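Local structure of blue-light receptor of the BLUF-family (Rhodobacter sphaeroides, 2BYC) at residues Q25-R28 with A29-V32; A60-E63 with L64-I68; V121-L124 with H125-I128; I128-S131 with L132-D136. The protein is a flavin-binding photoreceptor of the BLUF family that probably senses blue light and passes the signal on. All coordinates share one frame; numbering follows the deposited sequence.

Contacts 1 and 2 lie on two different helices, 19-37 and 58-69, and both put apolar side chains against the flavin; their centres are about 14 Å apart, with no touch between them. Contacts 3 and 4 follow one another on helix 120-131 and share Ile128. Their centres are about 11 Å apart. Contacts 1, 2 and 3 are each partly buried: one flank faces flavin or sheet, and charged residues line the other. Contact 3 lies across the chain's centre from contacts 1 and 2. Contact 4 is a surface contact, where regular helical bonding gives way to a serine hydroxyl and a turn. Carboxylate-guanidinium pairs occur in contacts 2 and 3.

Contact 1: residues Q25-R28 with A29-V32; sequences QIMR and ASRV. With FMN (flavin mononucleotide), chain C.
Ile26 and Ser30, one turn apart on helix 19-37 and joined by a backbone bond, form part of the flavin mononucleotide pocket together with Ala29. The bond from Ser30 N to Ile26 O measures 3.1 Å, and similar bonds from Ala29 N to Gln25 O and from Arg31 N to Met27 O confirm regular helix geometry. Ile26 lies over one face of the isoalloxazine. Its CG1, anti to the carbonyl carbon (chi1 -69°), leaves CG2 anti to the backbone N, where CG2 stands 3.7 Å from FMN C9A. The extended chi2 carries CD1 out to the xylene end of the ring, 3.6 Å from FMN C8. Ser30 CB comes over the same face at the pyrimidine end, 3.2 Å from FMN N3, while its OG turns back to the helix, 3.1 Å from both Met27 O and Ile26 O. Ala29 CB meets the ribityl chain, 3.5 Å from FMN C4'. With an alanine in place of Ile26, the loss of CG1, CG2 and CD1 would probably open a gap over the benzenoid ring and leave the flavin freer to shift. The flavin is hydrogen-bonded to Asn34, Gln52 and Asp71, so the side chains of this turn supply mainly van der Waals contact: they probably set how closely the ring approaches the helix, whereas polar recognition falls to other residues.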
# COMPACT_ATOMS: atom_id res chain seq x y z
N GLN A 25 -2.23 -5.86 14.10
CA GLN A 25 -3.70 -5.77 13.98
C GLN A 25 -4.09 -5.27 12.59
O GLN A 25 -5.08 -5.68 12.03
CB GLN A 25 -4.28 -4.79 15.00
CG GLN A 25 -4.06 -5.14 16.49
CD GLN A 25 -4.43 -3.99 17.55
OE1 GLN A 25 -5.62 -3.81 17.92
NE2 GLN A 25 -3.40 -3.31 18.10
N ILE A 26 -3.32 -4.34 12.02
CA ILE A 26 -3.64 -3.86 10.69
C ILE A 26 -3.48 -4.98 9.72
O ILE A 26 -4.24 -5.06 8.79
CB ILE A 26 -2.77 -2.69 10.28
CG1 ILE A 26 -3.15 -1.47 11.14
CG2 ILE A 26 -2.90 -2.51 8.79
CD1 ILE A 26 -2.27 -0.29 11.01
N MET A 27 -2.45 -5.82 9.84
CA MET A 27 -2.27 -6.88 8.80
C MET A 27 -3.26 -7.94 8.94
O MET A 27 -3.65 -8.58 7.94
CB MET A 27 -0.86 -7.47 8.82
CG MET A 27 0.25 -6.47 8.49
SD MET A 27 0.02 -5.61 6.96
CE MET A 27 0.30 -6.94 5.86
N ARG A 28 -3.65 -8.21 10.18
CA ARG A 28 -4.60 -9.25 10.45
C ARG A 28 -5.94 -8.84 9.84
O ARG A 28 -6.52 -9.59 9.06
CB ARG A 28 -4.74 -9.41 11.93
CG ARG A 28 -5.71 -10.47 12.36
CD ARG A 28 -5.73 -10.45 13.87
NE ARG A 28 -6.40 -11.65 14.34
CZ ARG A 28 -6.23 -12.20 15.54
NH1 ARG A 28 -5.40 -11.64 16.45
NH2 ARG A 28 -6.90 -13.32 15.84
N ALA A 29 -6.39 -7.64 10.17
CA ALA A 29 -7.59 -7.03 9.62
C ALA A 29 -7.65 -7.01 8.13
O ALA A 29 -8.65 -7.37 7.57
CB ALA A 29 -7.75 -5.61 10.14
N SER A 30 -6.55 -6.60 7.49
CA SER A 30 -6.51 -6.34 6.09
C SER A 30 -6.45 -7.63 5.29
O SER A 30 -7.06 -7.75 4.24
CB SER A 30 -5.29 -5.49 5.78
OG SER A 30 -4.21 -6.32 5.94
N ARG A 31 -5.74 -8.63 5.80
CA ARG A 31 -5.67 -9.87 5.10
C ARG A 31 -7.10 -10.46 4.89
O ARG A 31 -7.45 -10.95 3.80
CB ARG A 31 -4.73 -10.84 5.85
CG ARG A 31 -4.45 -12.12 5.07
CD ARG A 31 -3.88 -13.25 5.90
NE ARG A 31 -3.58 -14.38 4.98
CZ ARG A 31 -2.91 -15.51 5.27
NH1 ARG A 31 -2.42 -15.77 6.50
NH2 ARG A 31 -2.74 -16.41 4.31
N VAL A 32 -7.97 -10.37 5.90
CA VAL A 32 -9.29 -10.93 5.70
C VAL A 32 -10.24 -10.03 4.84
O VAL A 32 -10.89 -10.52 3.82
CB VAL A 32 -9.86 -11.35 7.02
CG1 VAL A 32 -11.32 -11.89 6.83
CG2 VAL A 32 -8.93 -12.45 7.64
N1 FMN C . -7.71 -2.50 6.64
C2 FMN C . -7.99 -3.34 5.58
O2 FMN C . -8.98 -4.11 5.64
N3 FMN C . -7.22 -3.35 4.46
C4 FMN C . -6.15 -2.53 4.45
O4 FMN C . -5.50 -2.47 3.46
C4A FMN C . -5.84 -1.67 5.52
N5 FMN C . -4.73 -0.85 5.45
C5A FMN C . -4.46 0.07 6.48
C6 FMN C . -3.38 0.92 6.40
C7 FMN C . -3.04 1.81 7.44
C7M FMN C . -1.93 2.85 7.26
C8 FMN C . -3.84 1.83 8.56
C8M FMN C . -3.60 2.80 9.70
C9 FMN C . -4.95 0.98 8.64
C9A FMN C . -5.26 0.09 7.58
N10 FMN C . -6.36 -0.79 7.65
C10 FMN C . -6.65 -1.65 6.60
C1' FMN C . -7.07 -1.06 8.94
C2' FMN C . -8.47 -0.55 8.65
O2' FMN C . -8.34 0.82 8.94
C3' FMN C . -9.61 -1.20 9.44
O3' FMN C . -9.54 -0.76 10.76
C4' FMN C . -9.66 -2.72 9.45
O4' FMN C . -10.01 -3.31 8.18
C5' FMN C . -10.73 -3.17 10.45
O5' FMN C . -10.27 -3.64 11.72
P FMN C . -11.41 -4.41 12.54
O1P FMN C . -10.86 -5.02 13.84
O2P FMN C . -12.45 -3.34 12.85
O3P FMN C . -11.88 -5.44 11.53

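Contact 2: residues A60-E63 with L64-I68; sequences ACDE and LFRLI. With FMN (flavin mononucleotide), chain C.
The Asp62 carboxylate sits over one face of the Arg66 guanidinium, one turn further along helix 58-69, with its CG 3.1 Å above that plane and offset toward the rim. The two planes are 85° apart. Asp62 OD1 approaches Arg66 NH2 to 2.8 Å, but from well out of the guanidinium plane, so no N-H points at it and the salt bridge rests on charge alone. A bend in the arginine chain (chi2 -96°) turns the guanidinium back so that one face meets Asp62. The backbone beneath is regular: Phe65 N bonds to Cys61 O at 2.8 Å, and Leu64 N to Ala60 O at 3.1 Å. On the inner flank, Leu64 and Ile68 lie over the isoalloxazine face opposite the one met by Ile26 and Ser30, which places the flavin between helices 58-69 and 19-37. Leu64 CD1 stands 3.6 Å from FMN N3, and Ile68 CD1 is 3.7 Å from FMN N5. Leu64 and Leu67 also touch Arg33 of helix 19-37. Toward the sheet, Cys61 and Leu64 pack on Ile54 and Ile68 on Gln52, both of strand 49-55, while Phe65 rests on Leu8 and Ile68 on Tyr10 of strand 5-14.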
# COMPACT_ATOMS: atom_id res chain seq x y z
N ALA A 60 -14.69 -1.12 -4.70
CA ALA A 60 -14.01 -1.68 -3.50
C ALA A 60 -12.87 -0.80 -3.04
O ALA A 60 -12.64 -0.68 -1.86
CB ALA A 60 -13.47 -3.09 -3.75
N CYS A 61 -12.09 -0.23 -3.95
CA CYS A 61 -11.04 0.69 -3.47
C CYS A 61 -11.63 1.90 -2.77
O CYS A 61 -11.14 2.28 -1.71
CB CYS A 61 -10.06 1.07 -4.59
SG CYS A 61 -9.07 -0.31 -5.10
N ASP A 62 -12.66 2.50 -3.37
CA ASP A 62 -13.41 3.61 -2.74
C ASP A 62 -13.85 3.29 -1.30
O ASP A 62 -13.62 4.09 -0.38
CB ASP A 62 -14.64 4.01 -3.58
CG ASP A 62 -15.49 5.05 -2.90
OD1 ASP A 62 -15.06 6.23 -2.84
OD2 ASP A 62 -16.61 4.67 -2.43
N GLU A 63 -14.47 2.13 -1.11
CA GLU A 63 -14.94 1.66 0.16
C GLU A 63 -13.84 1.52 1.21
O GLU A 63 -13.94 2.02 2.34
CB GLU A 63 -15.60 0.32 -0.06
CG GLU A 63 -16.20 -0.21 1.17
CD GLU A 63 -16.90 -1.57 1.01
OE1 GLU A 63 -16.25 -2.55 0.51
OE2 GLU A 63 -18.10 -1.66 1.42
N LEU A 64 -12.75 0.89 0.77
CA LEU A 64 -11.65 0.60 1.61
C LEU A 64 -11.00 1.88 2.01
O LEU A 64 -10.69 2.08 3.17
CB LEU A 64 -10.68 -0.36 0.92
CG LEU A 64 -9.60 -0.85 1.89
CD1 LEU A 64 -10.09 -1.53 3.28
CD2 LEU A 64 -8.53 -1.70 1.22
N PHE A 65 -10.76 2.75 1.04
CA PHE A 65 -10.03 3.95 1.35
C PHE A 65 -10.82 4.72 2.36
O PHE A 65 -10.25 5.37 3.21
CB PHE A 65 -9.81 4.75 0.05
CG PHE A 65 -9.00 6.01 0.24
CD1 PHE A 65 -7.73 5.96 0.78
CD2 PHE A 65 -9.49 7.23 -0.17
CE1 PHE A 65 -6.96 7.11 0.91
CE2 PHE A 65 -8.73 8.39 -0.04
CZ PHE A 65 -7.46 8.32 0.51
N ARG A 66 -12.16 4.61 2.28
CA ARG A 66 -13.04 5.32 3.19
C ARG A 66 -12.77 4.87 4.58
O ARG A 66 -12.66 5.71 5.43
CB ARG A 66 -14.53 5.10 2.92
CG ARG A 66 -14.92 5.69 1.63
CD ARG A 66 -15.54 7.10 1.73
NE ARG A 66 -15.97 7.52 0.39
CZ ARG A 66 -16.92 6.90 -0.29
NH1 ARG A 66 -17.55 5.85 0.24
NH2 ARG A 66 -17.23 7.32 -1.51
N LEU A 67 -12.69 3.56 4.78
CA LEU A 67 -12.43 2.94 6.09
C LEU A 67 -11.07 3.28 6.62
O LEU A 67 -10.90 3.69 7.76
CB LEU A 67 -12.54 1.44 5.95
CG LEU A 67 -13.95 1.02 6.28
CD1 LEU A 67 -14.25 -0.39 5.75
CD2 LEU A 67 -14.17 1.20 7.85
N ILE A 68 -10.08 3.11 5.77
CA ILE A 68 -8.70 3.37 6.12
C ILE A 68 -8.47 4.86 6.52
O ILE A 68 -7.64 5.18 7.37
CB ILE A 68 -7.79 2.96 4.94
CG1 ILE A 68 -7.83 1.43 4.65
CG2 ILE A 68 -6.41 3.28 5.24
CD1 ILE A 68 -7.07 1.14 3.38
N1 FMN C . -7.71 -2.50 6.64
C2 FMN C . -7.99 -3.34 5.58
O2 FMN C . -8.98 -4.11 5.64
N3 FMN C . -7.22 -3.35 4.46
C4 FMN C . -6.15 -2.53 4.45
O4 FMN C . -5.50 -2.47 3.46
C4A FMN C . -5.84 -1.67 5.52
N5 FMN C . -4.73 -0.85 5.45
C5A FMN C . -4.46 0.07 6.48
C6 FMN C . -3.38 0.92 6.40
C7 FMN C . -3.04 1.81 7.44
C7M FMN C . -1.93 2.85 7.26
C8 FMN C . -3.84 1.83 8.56
C8M FMN C . -3.60 2.80 9.70
C9 FMN C . -4.95 0.98 8.64
C9A FMN C . -5.26 0.09 7.58
N10 FMN C . -6.36 -0.79 7.65
C10 FMN C . -6.65 -1.65 6.60
C1' FMN C . -7.07 -1.06 8.94
C2' FMN C . -8.47 -0.55 8.65
O2' FMN C . -8.34 0.82 8.94
C3' FMN C . -9.61 -1.20 9.44
O3' FMN C . -9.54 -0.76 10.76
C4' FMN C . -9.66 -2.72 9.45
O4' FMN C . -10.01 -3.31 8.18
C5' FMN C . -10.73 -3.17 10.45
O5' FMN C . -10.27 -3.64 11.72
P FMN C . -11.41 -4.41 12.54
O1P FMN C . -10.86 -5.02 13.84
O2P FMN C . -12.45 -3.34 12.85
O3P FMN C . -11.88 -5.44 11.53

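Contact 3: residues V121-L124 with H125-I128; sequences VAEL and HRTI
Val121 with His125 and Glu123 with Arg126 form a local contact along helix 120-131, which packs on strands 5-14 and 40-45 in the mixed sheet of the ferredoxin-like alpha/beta BLUF fold. On the sheet side, Val121 and His125 lie side by side and both touch Thr9. Val121 CG1 is 3.8 Å from the centroid of the His125 ring, 29° off its normal, a CH-pi contact over the face. The turn is held by a backbone bond of 2.7 Å from His125 N to Val121 O. On the outer side, Glu123 bends at CG while Arg126 bends further along, at CD (chi3 91°), and their charged ends form a salt bridge. Glu123 OE2 lies 2.5 Å from Arg126 NH1, a modelled length so short as to be doubtful; it is met from above the carboxylate plane and lies near the guanidinium edge. An alanine in place of Glu123 would probably leave the Arg126 guanidinium without this charge partner and freer to turn. Thr127 N bonds to Glu123 O at 2.9 Å, and Thr127 OG1 adds a weak bond to the same oxygen. Facing Leu44, Leu124 and Ile128 continue the apolar flank, with Leu124 CB 4.3 Å from Ile128 CD1.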
# COMPACT_ATOMS: atom_id res chain seq x y z
N VAL A 121 6.56 6.86 -6.95
CA VAL A 121 5.60 5.76 -6.81
C VAL A 121 5.89 4.68 -7.86
O VAL A 121 5.99 3.50 -7.52
CB VAL A 121 4.11 6.26 -6.79
CG1 VAL A 121 3.15 5.13 -6.83
CG2 VAL A 121 3.87 7.08 -5.56
N ALA A 122 6.08 5.11 -9.11
CA ALA A 122 6.40 4.20 -10.17
C ALA A 122 7.63 3.38 -9.85
O ALA A 122 7.70 2.20 -10.14
CB ALA A 122 6.68 4.99 -11.40
N GLU A 123 8.62 4.04 -9.28
CA GLU A 123 9.87 3.39 -8.86
C GLU A 123 9.64 2.39 -7.79
O GLU A 123 10.15 1.29 -7.89
CB GLU A 123 10.84 4.43 -8.31
CG GLU A 123 12.19 3.83 -7.86
CD GLU A 123 13.29 4.00 -8.92
OE1 GLU A 123 14.48 3.72 -8.61
OE2 GLU A 123 12.95 4.43 -10.05
N LEU A 124 8.91 2.79 -6.75
CA LEU A 124 8.55 1.88 -5.66
C LEU A 124 7.82 0.69 -6.24
O LEU A 124 8.15 -0.45 -5.94
CB LEU A 124 7.71 2.60 -4.59
CG LEU A 124 8.52 3.53 -3.65
CD1 LEU A 124 7.56 4.44 -2.91
CD2 LEU A 124 9.48 2.79 -2.64
N HIS A 125 6.87 0.95 -7.13
CA HIS A 125 6.09 -0.14 -7.71
C HIS A 125 6.98 -1.12 -8.50
O HIS A 125 6.83 -2.32 -8.44
CB HIS A 125 4.99 0.40 -8.63
CG HIS A 125 3.80 1.00 -7.93
ND1 HIS A 125 3.51 0.79 -6.60
CD2 HIS A 125 2.81 1.78 -8.41
CE1 HIS A 125 2.40 1.43 -6.29
NE2 HIS A 125 1.95 2.03 -7.37
N ARG A 126 7.88 -0.57 -9.27
CA ARG A 126 8.78 -1.32 -10.10
C ARG A 126 9.72 -2.18 -9.26
O ARG A 126 9.88 -3.36 -9.50
CB ARG A 126 9.60 -0.31 -10.91
CG ARG A 126 10.52 -0.88 -11.97
CD ARG A 126 11.37 0.21 -12.62
NE ARG A 126 12.61 0.37 -11.90
CZ ARG A 126 13.06 1.54 -11.47
NH1 ARG A 126 12.38 2.66 -11.74
NH2 ARG A 126 14.20 1.57 -10.77
N THR A 127 10.35 -1.59 -8.28
CA THR A 127 11.35 -2.34 -7.60
C THR A 127 10.73 -3.35 -6.67
O THR A 127 11.23 -4.47 -6.53
CB THR A 127 12.34 -1.40 -6.88
OG1 THR A 127 11.73 -0.85 -5.71
CG2 THR A 127 12.76 -0.28 -7.78
N ILE A 128 9.66 -2.97 -5.98
CA ILE A 128 8.91 -3.94 -5.16
C ILE A 128 8.28 -5.09 -5.96
O ILE A 128 8.53 -6.26 -5.65
CB ILE A 128 7.85 -3.25 -4.24
CG1 ILE A 128 8.59 -2.13 -3.47
CG2 ILE A 128 7.27 -4.33 -3.34
CD1 ILE A 128 7.71 -1.21 -2.58

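Contact 4: residues I128-S131 with L132-D136; sequences IAAS and LSRGD. Unlike the reference sequence in segment 132-136: Arg134 (reference Lys).
Ser133 turns its hydroxyl to Ala129 through a side chain with OG anti to the carbonyl carbon (chi1 -66°), after the chain has left helical geometry at Leu132 (psi -177°). Ser133 OG donates to Ala129 O at 2.7 Å, from above the carbonyl plane. A hydroxyl thus takes the oxygen that the amide of Ser133 would take in a continuing helix. One residue earlier the regular pattern still holds, as Leu132 N reaches Ile128 O at 3.2 Å. Leu132 CD1 also meets Ile128 CG2 at 4.2 Å. Through Leu132 the end of the helix touches Trp93, and through Ala129 it touches Phe90. The backbone oxygen of Leu132 is too close to its neighbours, so its position is doubtful. Arg134, which differs from the reference sequence, folds back along the helix end. Its CB is 3.5 Å from Ser131 O, and one face of its guanidinium has Ser131 CA 4.0 Å above it, offset toward the rim. A type I turn from Ser133 to Asp136 follows, closed by Asp136 N to Ser133 O at 2.8 Å. The carboxylate of Asp136 makes a weak bond from Ser133 N to its OD2, and this oxygen also lies near Asp92. Two acidic groups so close might raise the proton affinity of one of them, while at the helix end the serine hydroxyl satisfies Ala129 O where the helical amide no longer does.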
# COMPACT_ATOMS: atom_id res chain seq x y z
N ILE A 128 9.66 -2.97 -5.98
CA ILE A 128 8.91 -3.94 -5.16
C ILE A 128 8.28 -5.09 -5.96
O ILE A 128 8.53 -6.26 -5.65
CB ILE A 128 7.85 -3.25 -4.24
CG1 ILE A 128 8.59 -2.13 -3.47
CG2 ILE A 128 7.27 -4.33 -3.34
CD1 ILE A 128 7.71 -1.21 -2.58
N ALA A 129 7.48 -4.79 -6.97
CA ALA A 129 6.94 -5.86 -7.87
C ALA A 129 8.02 -6.83 -8.31
O ALA A 129 7.82 -8.05 -8.29
CB ALA A 129 6.27 -5.24 -9.11
N ALA A 130 9.17 -6.28 -8.68
CA ALA A 130 10.26 -7.05 -9.24
C ALA A 130 10.89 -7.93 -8.20
O ALA A 130 11.25 -9.06 -8.48
CB ALA A 130 11.32 -6.13 -9.83
N SER A 131 11.03 -7.44 -6.99
CA SER A 131 11.56 -8.25 -5.93
C SER A 131 10.70 -9.49 -5.72
O SER A 131 11.21 -10.60 -5.70
CB SER A 131 11.73 -7.41 -4.64
OG SER A 131 11.48 -8.19 -3.47
N LEU A 132 9.40 -9.31 -5.54
CA LEU A 132 8.43 -10.38 -5.65
C LEU A 132 8.55 -10.79 -7.11
O LEU A 132 9.37 -10.25 -7.80
CB LEU A 132 7.05 -9.81 -5.33
CG LEU A 132 7.02 -8.80 -4.17
CD1 LEU A 132 5.63 -8.19 -3.96
CD2 LEU A 132 7.47 -9.43 -2.87
N SER A 133 7.79 -11.71 -7.65
CA SER A 133 7.99 -12.01 -9.10
C SER A 133 9.18 -12.93 -9.28
O SER A 133 9.01 -14.01 -9.86
CB SER A 133 8.24 -10.76 -9.99
OG SER A 133 7.10 -9.90 -10.07
N ARG A 134 10.37 -12.48 -8.83
CA ARG A 134 11.62 -13.30 -8.80
C ARG A 134 11.37 -14.63 -8.10
O ARG A 134 11.86 -15.70 -8.55
CB ARG A 134 12.78 -12.54 -8.14
CG ARG A 134 13.50 -11.60 -9.10
CD ARG A 134 14.64 -10.87 -8.40
NE ARG A 134 14.53 -9.41 -8.58
CZ ARG A 134 15.27 -8.51 -7.94
NH1 ARG A 134 16.22 -8.89 -7.08
NH2 ARG A 134 15.08 -7.21 -8.15
N GLY A 135 10.56 -14.57 -7.04
CA GLY A 135 10.15 -15.76 -6.31
C GLY A 135 8.96 -16.52 -6.88
O GLY A 135 8.52 -17.51 -6.29
N ASP A 136 8.46 -16.10 -8.03
CA ASP A 136 7.23 -16.70 -8.45
C ASP A 136 7.40 -18.01 -9.28
O ASP A 136 8.51 -18.34 -9.73
CB ASP A 136 6.30 -15.61 -9.03
CG ASP A 136 5.62 -14.73 -7.90
OD1 ASP A 136 5.46 -15.21 -6.72
OD2 ASP A 136 5.24 -13.57 -8.16